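Local coordinates for protein glycerol-3-phosphate dehydrogenase [NAD(+)] (Dunaliella salina, PDB 6IUY) that joins a phosphatase-like domain to an NAD-dependent dehydrogenase that probably interconverts dihydroxyacetone phosphate and glycerol 3-phosphate, enabling direct conversion of dihydroxyacetone phosphate to glycerol, at residues A[267-272]-A[325-330]; A[299-304]-A[319-324]; A[495-500]-A[581-586]. All coordinates share one frame; numbering follows the deposited sequence.

Interaction 1: A[267-272]-A[325-330]. With NAD (nicotinamide-adenine-dinucleotide), chain C.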
loop_
_atom_site.group_PDB
_atom_site.type_symbol
_atom_site.label_atom_id
_atom_site.label_comp_id
_atom_site.label_asym_id
_atom_site.label_seq_id
_atom_site.Cartn_x
_atom_site.Cartn_y
_atom_site.Cartn_z
ATOM N N TRP A 267 13.874 -6.344 21.190
ATOM C CA TRP A 267 14.200 -5.993 19.802
ATOM C C TRP A 267 15.617 -5.423 19.715
ATOM O O TRP A 267 16.363 -5.691 18.764
ATOM C CB TRP A 267 13.154 -4.989 19.269
ATOM C CG TRP A 267 13.344 -4.517 17.824
ATOM C CD1 TRP A 267 13.290 -3.218 17.376
ATOM C CD2 TRP A 267 13.593 -5.323 16.666
ATOM N NE1 TRP A 267 13.481 -3.179 16.011
ATOM C CE2 TRP A 267 13.669 -4.454 15.554
ATOM C CE3 TRP A 267 13.752 -6.694 16.455
ATOM C CZ2 TRP A 267 13.924 -4.914 14.256
ATOM C CZ3 TRP A 267 13.988 -7.148 15.170
ATOM C CH2 TRP A 267 14.073 -6.258 14.086
ATOM N N ALA A 268 15.997 -4.642 20.714
ATOM C CA ALA A 268 17.376 -4.156 20.762
ATOM C C ALA A 268 18.337 -5.332 20.688
ATOM O O ALA A 268 19.236 -5.334 19.840
ATOM C CB ALA A 268 17.616 -3.331 21.999
ATOM N N CYS A 269 18.126 -6.362 21.513
ATOM C CA CYS A 269 19.031 -7.519 21.505
ATOM C C CYS A 269 18.967 -8.351 20.225
ATOM O O CYS A 269 19.995 -8.905 19.800
ATOM C CB CYS A 269 18.767 -8.447 22.698
ATOM S SG CYS A 269 19.195 -7.733 24.323
ATOM N N THR A 270 17.797 -8.502 19.600
ATOM C CA THR A 270 17.829 -9.375 18.433
ATOM C C THR A 270 18.416 -8.524 17.317
ATOM O O THR A 270 19.131 -9.030 16.474
ATOM C CB THR A 270 16.451 -10.033 18.048
ATOM O OG1 THR A 270 15.992 -9.569 16.767
ATOM C CG2 THR A 270 15.388 -9.862 19.120
ATOM N N ALA A 271 18.200 -7.213 17.374
ATOM C CA ALA A 271 18.868 -6.324 16.450
ATOM C C ALA A 271 20.412 -6.395 16.599
ATOM O O ALA A 271 21.143 -6.613 15.611
ATOM C CB ALA A 271 18.357 -4.889 16.652
ATOM N N VAL A 272 20.923 -6.220 17.820
ATOM C CA VAL A 272 22.384 -6.245 18.020
ATOM C C VAL A 272 22.955 -7.581 17.596
ATOM O O VAL A 272 24.110 -7.668 17.190
ATOM C CB VAL A 272 22.786 -5.957 19.488
ATOM C CG1 VAL A 272 22.834 -7.236 20.280
ATOM C CG2 VAL A 272 24.146 -5.290 19.533
ATOM N N ILE A 325 18.579 -16.967 23.597
ATOM C CA ILE A 325 19.182 -16.501 22.354
ATOM C C ILE A 325 20.637 -16.053 22.563
ATOM O O ILE A 325 20.951 -15.231 23.440
ATOM C CB ILE A 325 18.385 -15.323 21.726
ATOM C CG1 ILE A 325 16.907 -15.681 21.548
ATOM C CG2 ILE A 325 18.994 -14.937 20.366
ATOM C CD1 ILE A 325 16.682 -16.835 20.576
ATOM N N ASP A 326 21.511 -16.617 21.746
ATOM C CA ASP A 326 22.922 -16.291 21.775
ATOM C C ASP A 326 23.182 -15.019 20.979
ATOM O O ASP A 326 23.117 -15.038 19.757
ATOM C CB ASP A 326 23.743 -17.456 21.205
ATOM C CG ASP A 326 25.255 -17.246 21.354
ATOM O OD1 ASP A 326 25.869 -17.844 22.276
ATOM O OD2 ASP A 326 25.836 -16.495 20.547
ATOM N N LEU A 327 23.433 -13.907 21.668
ATOM C CA LEU A 327 23.974 -12.727 21.001
ATOM C C LEU A 327 25.383 -13.196 20.751
ATOM O O LEU A 327 25.913 -13.945 21.581
ATOM C CB LEU A 327 23.911 -11.473 21.880
ATOM C CG LEU A 327 22.677 -11.390 22.774
ATOM C CD1 LEU A 327 22.680 -10.106 23.547
ATOM C CD2 LEU A 327 21.404 -11.480 21.943
ATOM N N GLY A 328 26.001 -12.850 19.636
ATOM C CA GLY A 328 27.307 -13.458 19.362
ATOM C C GLY A 328 28.419 -13.211 20.401
ATOM O O GLY A 328 28.231 -12.568 21.449
ATOM N N GLU A 329 29.609 -13.707 20.107
ATOM C CA GLU A 329 30.727 -13.484 21.018
ATOM C C GLU A 329 31.369 -12.102 20.891
ATOM O O GLU A 329 32.256 -11.769 21.672
ATOM C CB GLU A 329 31.777 -14.569 20.817
ATOM C CG GLU A 329 31.205 -15.963 21.065
ATOM C CD GLU A 329 32.240 -17.040 20.946
ATOM O OE1 GLU A 329 33.444 -16.698 20.955
ATOM O OE2 GLU A 329 31.849 -18.225 20.840
ATOM N N ASN A 330 30.923 -11.296 19.926
ATOM C CA ASN A 330 31.507 -9.972 19.732
ATOM C C ASN A 330 30.602 -8.839 20.200
ATOM O O ASN A 330 30.682 -7.719 19.703
ATOM C CB ASN A 330 31.903 -9.763 18.255
ATOM C CG ASN A 330 30.749 -9.996 17.268
ATOM O OD1 ASN A 330 30.042 -11.000 17.326
ATOM N ND2 ASN A 330 30.585 -9.071 16.339
HETATM P PA NAD C . 11.429 -3.846 25.576
HETATM O O1A NAD C . 11.914 -5.236 25.593
HETATM O O2A NAD C . 9.953 -3.700 25.234
HETATM O O5B NAD C . 11.638 -3.146 27.032
HETATM C C5B NAD C . 12.646 -3.633 27.930
HETATM C C4B NAD C . 13.735 -2.549 28.134
HETATM O O4B NAD C . 13.231 -1.533 28.780
HETATM C C3B NAD C . 14.827 -3.094 29.058
HETATM O O3B NAD C . 15.955 -3.433 28.393
HETATM C C2B NAD C . 15.114 -1.935 30.032
HETATM O O2B NAD C . 16.595 -1.763 30.141
HETATM C C1B NAD C . 14.531 -0.921 29.489
HETATM N N9A NAD C . 14.177 0.002 30.482
HETATM C C8A NAD C . 13.359 -0.169 31.547
HETATM N N7A NAD C . 13.326 1.001 32.222
HETATM C C5A NAD C . 14.138 1.892 31.593
HETATM C C6A NAD C . 14.482 3.204 31.862
HETATM N N6A NAD C . 14.032 3.992 32.958
HETATM N N1A NAD C . 15.311 3.863 31.042
HETATM C C2A NAD C . 15.822 3.225 29.951
HETATM N N3A NAD C . 15.499 1.938 29.689
HETATM C C4A NAD C . 14.656 1.277 30.513
HETATM O O3 NAD C . 12.309 -3.039 24.502
HETATM P PN NAD C . 12.470 -3.361 22.940
HETATM O O1N NAD C . 11.815 -4.683 22.584
HETATM O O2N NAD C . 13.930 -3.404 22.549
HETATM O O5D NAD C . 11.686 -2.237 22.157
HETATM C C5D NAD C . 12.155 -0.902 22.122
HETATM C C4D NAD C . 11.604 -0.261 20.841
HETATM O O4D NAD C . 11.638 -1.125 19.843
HETATM C C3D NAD C . 10.144 0.080 21.057
HETATM O O3D NAD C . 9.922 1.333 20.625
HETATM C C2D NAD C . 9.358 -0.944 20.190
HETATM O O2D NAD C . 8.059 -0.317 19.830
HETATM C C1D NAD C . 10.156 -1.165 19.183
HETATM N N1N NAD C . 9.994 -2.448 18.529
HETATM C C2N NAD C . 9.822 -3.622 19.232
HETATM C C3N NAD C . 9.675 -4.832 18.556
HETATM C C7N NAD C . 9.457 -6.119 19.380
HETATM O O7N NAD C . 9.050 -7.131 18.844
HETATM N N7N NAD C . 9.763 -6.095 20.789
HETATM C C4N NAD C . 9.703 -4.883 17.179
HETATM C C5N NAD C . 9.906 -3.714 16.466
HETATM C C6N NAD C . 10.059 -2.509 17.154
#
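A chi1 of -36° swings CG of Leu327 to the side of its own backbone N and aims the two methyls at the first turns of helix 266-282, CD2 at the backbone of Cys269, CD1 between Cys269 SG and Val272. CD2 lies 3.6 Å from Cys269 O and 4.1 Å from Cys269 CB. CD1 reaches Val272 CG1 at 4.4 Å, a looser apolar touch, and is about as near to Cys269 SG. No hydrogen bond joins 267-272 to 325-330; one leucine carries the buried contact.

The other side of the same helix start holds NAD. Trp267 N donates to O1N of the nicotinamide-side phosphate at 3.0 Å, nearly straight at 167°, and weakly to O2N; Ala268 N also donates to NAD O2N, at 3.0 Å. With CG anti to the backbone N (chi1 -180°), the Trp267 indole is laid with one face over the nicotinamide, where NAD C5N sits 3.5 Å above the indole plane, toward its rim. Phosphate held by amides at a helix N terminus is characteristic of the Rossmann fold, and Ala268 is consistent with the last residue of a GxGxxA fingerprint.

Outside the two segments, Arg273 NE binds Asp326 O, adding a polar tie between helix and loop. Cys269 and Leu327 both rest on Met296 of strand 293-297, and Val272 on Val294 of that strand, while Trp267 and Thr270 pack on helix 413-416; the loop then runs into strand 331-334, which lies next to 293-297 at the edge of the sheet.

Interaction 2: A[299-304]-A[319-324]. With NAD (nicotinamide-adenine-dinucleotide), chain C.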
loop_
_atom_site.group_PDB
_atom_site.type_symbol
_atom_site.label_atom_id
_atom_site.label_comp_id
_atom_site.label_asym_id
_atom_site.label_seq_id
_atom_site.Cartn_x
_atom_site.Cartn_y
_atom_site.Cartn_z
ATOM N N HIS A 299 20.617 -0.491 30.267
ATOM C CA HIS A 299 20.117 0.237 31.426
ATOM C C HIS A 299 20.161 -0.644 32.668
ATOM O O HIS A 299 19.734 -1.798 32.621
ATOM C CB HIS A 299 18.692 0.706 31.189
ATOM C CG HIS A 299 18.076 1.381 32.371
ATOM N ND1 HIS A 299 17.114 0.775 33.162
ATOM C CD2 HIS A 299 18.266 2.610 32.899
ATOM C CE1 HIS A 299 16.750 1.603 34.122
ATOM N NE2 HIS A 299 17.433 2.727 33.982
ATOM N N GLU A 300 20.694 -0.116 33.768
ATOM C CA GLU A 300 20.782 -0.901 34.999
ATOM C C GLU A 300 19.466 -0.844 35.733
ATOM O O GLU A 300 18.939 0.228 35.981
ATOM C CB GLU A 300 21.899 -0.393 35.903
ATOM C CG GLU A 300 22.094 -1.229 37.145
ATOM C CD GLU A 300 23.265 -0.744 38.010
ATOM O OE1 GLU A 300 23.009 -0.075 39.027
ATOM O OE2 GLU A 300 24.434 -1.034 37.677
ATOM N N GLU A 301 18.931 -1.999 36.093
ATOM C CA GLU A 301 17.683 -2.032 36.847
ATOM C C GLU A 301 17.980 -2.462 38.274
ATOM O O GLU A 301 18.878 -3.288 38.497
ATOM C CB GLU A 301 16.669 -2.979 36.177
ATOM C CG GLU A 301 16.357 -2.563 34.758
ATOM C CD GLU A 301 15.395 -3.514 34.043
ATOM O OE1 GLU A 301 14.166 -3.411 34.243
ATOM O OE2 GLU A 301 15.885 -4.352 33.275
ATOM N N LYS A 302 17.225 -1.894 39.217
ATOM C CA LYS A 302 17.426 -2.106 40.650
ATOM C C LYS A 302 17.430 -3.569 41.051
ATOM O O LYS A 302 18.213 -3.965 41.906
ATOM C CB LYS A 302 16.356 -1.354 41.448
ATOM C CG LYS A 302 16.589 0.144 41.478
ATOM C CD LYS A 302 15.410 0.894 42.090
ATOM C CE LYS A 302 15.573 2.404 41.922
ATOM N NZ LYS A 302 14.361 3.167 42.352
ATOM N N HIS A 303 16.590 -4.387 40.419
ATOM C CA HIS A 303 16.425 -5.764 40.876
ATOM C C HIS A 303 17.490 -6.691 40.302
ATOM O O HIS A 303 17.569 -7.875 40.657
ATOM C CB HIS A 303 15.014 -6.282 40.535
ATOM C CG HIS A 303 14.702 -6.289 39.078
ATOM N ND1 HIS A 303 15.115 -7.299 38.237
ATOM C CD2 HIS A 303 14.030 -5.405 38.304
ATOM C CE1 HIS A 303 14.723 -7.032 37.004
ATOM N NE2 HIS A 303 14.064 -5.889 37.018
ATOM N N SER A 304 18.329 -6.177 39.420
ATOM C CA SER A 304 19.407 -7.032 38.956
ATOM C C SER A 304 20.764 -6.332 39.009
ATOM O O SER A 304 21.797 -6.991 39.006
ATOM C CB SER A 304 19.114 -7.532 37.545
ATOM O OG SER A 304 18.803 -6.438 36.724
ATOM N N PRO A 319 19.226 -12.739 29.531
ATOM C CA PRO A 319 18.345 -13.828 29.951
ATOM C C PRO A 319 17.005 -13.314 30.422
ATOM O O PRO A 319 16.109 -14.094 30.704
ATOM C CB PRO A 319 19.128 -14.478 31.088
ATOM C CG PRO A 319 19.861 -13.304 31.722
ATOM C CD PRO A 319 20.117 -12.295 30.618
ATOM N N ILE A 320 16.849 -12.003 30.473
ATOM C CA ILE A 320 15.603 -11.401 30.928
ATOM C C ILE A 320 14.696 -10.993 29.770
ATOM O O ILE A 320 13.477 -11.167 29.835
ATOM C CB ILE A 320 15.853 -10.157 31.772
ATOM C CG1 ILE A 320 16.726 -10.496 32.986
ATOM C CG2 ILE A 320 14.553 -9.567 32.225
ATOM C CD1 ILE A 320 17.109 -9.254 33.782
ATOM N N TYR A 321 15.296 -10.426 28.731
ATOM C CA TYR A 321 14.536 -9.812 27.657
ATOM C C TYR A 321 14.648 -10.588 26.360
ATOM O O TYR A 321 13.859 -10.367 25.464
ATOM C CB TYR A 321 14.984 -8.364 27.452
ATOM C CG TYR A 321 14.672 -7.524 28.659
ATOM C CD1 TYR A 321 13.402 -7.039 28.868
ATOM C CD2 TYR A 321 15.646 -7.269 29.623
ATOM C CE1 TYR A 321 13.097 -6.285 30.001
ATOM C CE2 TYR A 321 15.359 -6.515 30.750
ATOM C CZ TYR A 321 14.085 -6.029 30.942
ATOM O OH TYR A 321 13.799 -5.269 32.061
ATOM N N LEU A 322 15.620 -11.494 26.264
ATOM C CA LEU A 322 15.720 -12.369 25.094
ATOM C C LEU A 322 16.337 -13.699 25.468
ATOM O O LEU A 322 17.364 -14.075 24.927
ATOM C CB LEU A 322 16.526 -11.702 23.971
ATOM C CG LEU A 322 16.252 -12.264 22.564
ATOM C CD1 LEU A 322 14.874 -11.887 22.054
ATOM C CD2 LEU A 322 17.285 -11.816 21.567
ATOM N N PRO A 323 15.681 -14.438 26.383
ATOM C CA PRO A 323 16.209 -15.703 26.916
ATOM C C PRO A 323 16.402 -16.785 25.870
ATOM O O PRO A 323 15.582 -16.929 24.967
ATOM C CB PRO A 323 15.143 -16.141 27.935
ATOM C CG PRO A 323 13.918 -15.312 27.640
ATOM C CD PRO A 323 14.367 -14.069 26.956
ATOM N N GLY A 324 17.479 -17.552 26.014
ATOM C CA GLY A 324 17.758 -18.656 25.131
ATOM C C GLY A 324 18.405 -18.263 23.825
ATOM O O GLY A 324 18.722 -19.123 23.020
HETATM P PA NAD C . 11.429 -3.846 25.576
HETATM O O1A NAD C . 11.914 -5.236 25.593
HETATM O O2A NAD C . 9.953 -3.700 25.234
HETATM O O5B NAD C . 11.638 -3.146 27.032
HETATM C C5B NAD C . 12.646 -3.633 27.930
HETATM C C4B NAD C . 13.735 -2.549 28.134
HETATM O O4B NAD C . 13.231 -1.533 28.780
HETATM C C3B NAD C . 14.827 -3.094 29.058
HETATM O O3B NAD C . 15.955 -3.433 28.393
HETATM C C2B NAD C . 15.114 -1.935 30.032
HETATM O O2B NAD C . 16.595 -1.763 30.141
HETATM C C1B NAD C . 14.531 -0.921 29.489
HETATM N N9A NAD C . 14.177 0.002 30.482
HETATM C C8A NAD C . 13.359 -0.169 31.547
HETATM N N7A NAD C . 13.326 1.001 32.222
HETATM C C5A NAD C . 14.138 1.892 31.593
HETATM C C6A NAD C . 14.482 3.204 31.862
HETATM N N6A NAD C . 14.032 3.992 32.958
HETATM N N1A NAD C . 15.311 3.863 31.042
HETATM C C2A NAD C . 15.822 3.225 29.951
HETATM N N3A NAD C . 15.499 1.938 29.689
HETATM C C4A NAD C . 14.656 1.277 30.513
HETATM O O3 NAD C . 12.309 -3.039 24.502
HETATM P PN NAD C . 12.470 -3.361 22.940
HETATM O O1N NAD C . 11.815 -4.683 22.584
HETATM O O2N NAD C . 13.930 -3.404 22.549
HETATM O O5D NAD C . 11.686 -2.237 22.157
HETATM C C5D NAD C . 12.155 -0.902 22.122
HETATM C C4D NAD C . 11.604 -0.261 20.841
HETATM O O4D NAD C . 11.638 -1.125 19.843
HETATM C C3D NAD C . 10.144 0.080 21.057
HETATM O O3D NAD C . 9.922 1.333 20.625
HETATM C C2D NAD C . 9.358 -0.944 20.190
HETATM O O2D NAD C . 8.059 -0.317 19.830
HETATM C C1D NAD C . 10.156 -1.165 19.183
HETATM N N1N NAD C . 9.994 -2.448 18.529
HETATM C C2N NAD C . 9.822 -3.622 19.232
HETATM C C3N NAD C . 9.675 -4.832 18.556
HETATM C C7N NAD C . 9.457 -6.119 19.380
HETATM O O7N NAD C . 9.050 -7.131 18.844
HETATM N N7N NAD C . 9.763 -6.095 20.789
HETATM C C4N NAD C . 9.703 -4.883 17.179
HETATM C C5N NAD C . 9.906 -3.714 16.466
HETATM C C6N NAD C . 10.059 -2.509 17.154
#
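Glu301 and Tyr321 meet through a single short polar link across a gap where no pair of CA atoms comes nearer than 9.9 Å, that of Ser304 and Ile320. The two loops flank helix 307-315 in the Rossmann-type NAD domain and line the adenosine end of the cofactor. Tyr321 OH donates to Glu301 OE2 at 2.6 Å, using the syn lone pair of that oxygen. The side chains approach from opposite directions; OE2 lies at the ring edge, near its plane, and the carboxylate is nearly coplanar with the phenol (27°). Glu301 spans the distance by being extended beyond CG (chi2 178°).

The bond tethers the tip of the phenol, and contacts on its two faces probably limit its rotation. NAD C3B sits 3.6 Å above one face of Tyr321 and Ile320 CG2 lies 3.5 Å from the plane on the opposite face, each toward the rim, so the ring is sandwiched between the adenosine ribose and its own neighbour in sequence. Asn318 OD1 accepts hydrogen bonds from both Ile320 N and Tyr321 N, anchoring the backbone that presents the tyrosine. His299 handles the base: with CG anti to its backbone N (chi1 176°), the imidazole lies flat against the adenine, C6A being 3.6 Å above the centre of the His299 ring. His299 and Tyr321 thus wall the adenine and its ribose respectively. Glu301, which contacts NAD in a structure of this protein though not in this chain, serves here as the second-shell partner of Tyr321. At the outer margin, Ser304 OG comes within 4.4 Å of Ile320 CD1.

Interaction 3: A[495-500]-A[581-586]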
loop_
_atom_site.group_PDB
_atom_site.type_symbol
_atom_site.label_atom_id
_atom_site.label_comp_id
_atom_site.label_asym_id
_atom_site.label_seq_id
_atom_site.Cartn_x
_atom_site.Cartn_y
_atom_site.Cartn_z
ATOM N N MET A 495 -3.838 6.218 9.380
ATOM C CA MET A 495 -2.389 6.375 9.375
ATOM C C MET A 495 -2.004 7.248 8.187
ATOM O O MET A 495 -1.326 8.276 8.335
ATOM C CB MET A 495 -1.693 5.015 9.299
ATOM C CG MET A 495 -1.740 4.222 10.611
ATOM S SD MET A 495 -1.304 2.477 10.412
ATOM C CE MET A 495 0.378 2.528 9.770
ATOM N N ARG A 496 -2.471 6.816 7.016
ATOM C CA ARG A 496 -2.350 7.517 5.742
ATOM C C ARG A 496 -2.746 8.985 5.818
ATOM O O ARG A 496 -2.022 9.853 5.355
ATOM C CB ARG A 496 -3.220 6.809 4.700
ATOM C CG ARG A 496 -2.795 7.071 3.270
ATOM C CD ARG A 496 -3.475 6.118 2.320
ATOM N NE ARG A 496 -3.346 6.547 0.929
ATOM C CZ ARG A 496 -4.358 6.980 0.178
ATOM N NH1 ARG A 496 -5.584 7.038 0.684
ATOM N NH2 ARG A 496 -4.143 7.340 -1.088
ATOM N N LYS A 497 -3.904 9.252 6.404
ATOM C CA LYS A 497 -4.431 10.605 6.525
ATOM C C LYS A 497 -3.582 11.473 7.461
ATOM O O LYS A 497 -3.264 12.623 7.153
ATOM C CB LYS A 497 -5.868 10.539 7.033
ATOM C CG LYS A 497 -6.649 11.814 6.928
ATOM C CD LYS A 497 -7.978 11.685 7.677
ATOM C CE LYS A 497 -8.934 12.791 7.254
ATOM N NZ LYS A 497 -10.116 12.941 8.148
ATOM N N PHE A 498 -3.217 10.923 8.609
ATOM C CA PHE A 498 -2.369 11.640 9.555
ATOM C C PHE A 498 -1.009 11.965 8.925
ATOM O O PHE A 498 -0.457 13.047 9.119
ATOM C CB PHE A 498 -2.200 10.799 10.822
ATOM C CG PHE A 498 -1.622 11.544 11.978
ATOM C CD1 PHE A 498 -2.434 12.273 12.808
ATOM C CD2 PHE A 498 -0.260 11.488 12.248
ATOM C CE1 PHE A 498 -1.913 12.949 13.870
ATOM C CE2 PHE A 498 0.267 12.162 13.318
ATOM C CZ PHE A 498 -0.562 12.896 14.128
ATOM N N CYS A 499 -0.464 11.025 8.169
ATOM C CA CYS A 499 0.794 11.276 7.467
ATOM C C CYS A 499 0.679 12.456 6.526
ATOM O O CYS A 499 1.619 13.242 6.373
ATOM C CB CYS A 499 1.233 10.054 6.675
ATOM S SG CYS A 499 2.172 8.889 7.641
ATOM N N LYS A 500 -0.477 12.577 5.888
ATOM C CA LYS A 500 -0.688 13.668 4.963
ATOM C C LYS A 500 -0.966 14.973 5.720
ATOM O O LYS A 500 -0.524 16.036 5.293
ATOM C CB LYS A 500 -1.813 13.311 3.984
ATOM C CG LYS A 500 -1.453 12.084 3.116
ATOM C CD LYS A 500 -2.500 11.807 2.039
ATOM C CE LYS A 500 -2.199 10.528 1.269
ATOM N NZ LYS A 500 -3.440 10.040 0.606
ATOM N N GLU A 581 -10.165 15.734 16.397
ATOM C CA GLU A 581 -10.785 14.536 16.971
ATOM C C GLU A 581 -11.714 13.803 16.002
ATOM O O GLU A 581 -11.720 12.570 15.981
ATOM C CB GLU A 581 -11.558 14.877 18.237
ATOM C CG GLU A 581 -10.693 15.020 19.467
ATOM C CD GLU A 581 -10.949 16.327 20.186
ATOM O OE1 GLU A 581 -11.318 17.309 19.493
ATOM O OE2 GLU A 581 -10.785 16.374 21.431
ATOM N N LEU A 582 -12.484 14.534 15.195
ATOM C CA LEU A 582 -13.406 13.867 14.272
ATOM C C LEU A 582 -12.770 13.547 12.918
ATOM O O LEU A 582 -13.313 12.762 12.146
ATOM C CB LEU A 582 -14.668 14.703 14.057
ATOM C CG LEU A 582 -15.341 15.170 15.347
ATOM C CD1 LEU A 582 -16.794 15.570 15.085
ATOM C CD2 LEU A 582 -15.251 14.089 16.400
ATOM N N GLU A 583 -11.616 14.133 12.626
ATOM C CA GLU A 583 -10.923 13.773 11.400
ATOM C C GLU A 583 -10.400 12.351 11.474
ATOM O O GLU A 583 -10.133 11.729 10.457
ATOM C CB GLU A 583 -9.769 14.730 11.117
ATOM C CG GLU A 583 -10.208 16.167 10.868
ATOM C CD GLU A 583 -11.119 16.288 9.673
ATOM O OE1 GLU A 583 -10.756 15.772 8.591
ATOM O OE2 GLU A 583 -12.205 16.889 9.821
ATOM N N PHE A 584 -10.236 11.838 12.684
ATOM C CA PHE A 584 -9.646 10.522 12.855
ATOM C C PHE A 584 -10.502 9.755 13.833
ATOM O O PHE A 584 -10.145 9.593 14.997
ATOM C CB PHE A 584 -8.193 10.628 13.333
ATOM C CG PHE A 584 -7.273 11.366 12.366
ATOM C CD1 PHE A 584 -7.071 12.739 12.479
ATOM C CD2 PHE A 584 -6.601 10.685 11.360
ATOM C CE1 PHE A 584 -6.230 13.422 11.596
ATOM C CE2 PHE A 584 -5.756 11.362 10.476
ATOM C CZ PHE A 584 -5.573 12.728 10.601
ATOM N N PRO A 585 -11.669 9.304 13.368
ATOM C CA PRO A 585 -12.639 8.697 14.287
ATOM C C PRO A 585 -12.104 7.431 14.963
ATOM O O PRO A 585 -12.370 7.268 16.139
ATOM C CB PRO A 585 -13.842 8.387 13.381
ATOM C CG PRO A 585 -13.275 8.332 11.995
ATOM C CD PRO A 585 -12.162 9.346 11.982
ATOM N N LEU A 586 -11.369 6.563 14.269
ATOM C CA LEU A 586 -10.964 5.327 14.933
ATOM C C LEU A 586 -9.911 5.614 16.000
ATOM O O LEU A 586 -9.995 5.073 17.103
ATOM C CB LEU A 586 -10.443 4.290 13.934
ATOM C CG LEU A 586 -9.939 2.967 14.552
ATOM C CD1 LEU A 586 -11.059 2.174 15.230
ATOM C CD2 LEU A 586 -9.264 2.114 13.503
#
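Lys497 leaves helix 481-502 with CG anti to its backbone N (chi1 -167°) and runs extended past the ring of Phe584 to the backbone of Glu583. Its CB lies 3.5 Å from Phe584 CE2, its CG 3.7 Å and its CD 3.6 Å from the same carbon. CE of Lys497 then passes 3.6 Å from Glu583 O. At the tip NZ makes two bonds: one to Glu583 O at 2.6 Å, in the carbonyl plane and on a lone pair, and one to Glu583 OE1 at 2.9 Å, a salt bridge that meets the carboxylate from above, 44° out of its plane. Glu583, bent at chi2, folds its carboxylate back toward the ammonium beside its own carbonyl.

Beside these polar bonds, Phe498 turns its edge to the face of Phe584 in a T-shaped stack, centroids 5.6 Å apart and planes at 68°. Phe501 adds another edge-to-face pair with Phe584, and Leu575 of helix 564-577 touches both Phe498 and Phe584. Leu586 N is held by Glu494 OE1, while Arg496 forms a salt bridge to Asp509 of the second subunit.

Phe584, at the N-cap position, thus makes an edge-to-face aromatic pair that packs the N terminus of helix 585-594 on helix 481-502, within the all-helical C-terminal domain of the glycerol-3-phosphate dehydrogenase fold.

In the fold
From the N terminus, the chain passes through the phosphatase-like part before reaching any of these contacts. Interaction 1 opens on helix 266-282 and closes 53 residues on, just ahead of strand 331-334. Interaction 2 is nested inside that loop, joining the loops before and after helix 307-315. The two touch through Leu322, which packs on Thr270, Cys269 and Leu327, and both line NAD, interaction 1 at its nicotinamide half and interaction 2 at its adenosine half. Interaction 3 follows in series in the C-terminal part, with 80 residues, mostly helical, between its segments; its nearest atoms are about 16 Å from interaction 1 and about 24 Å from interaction 2.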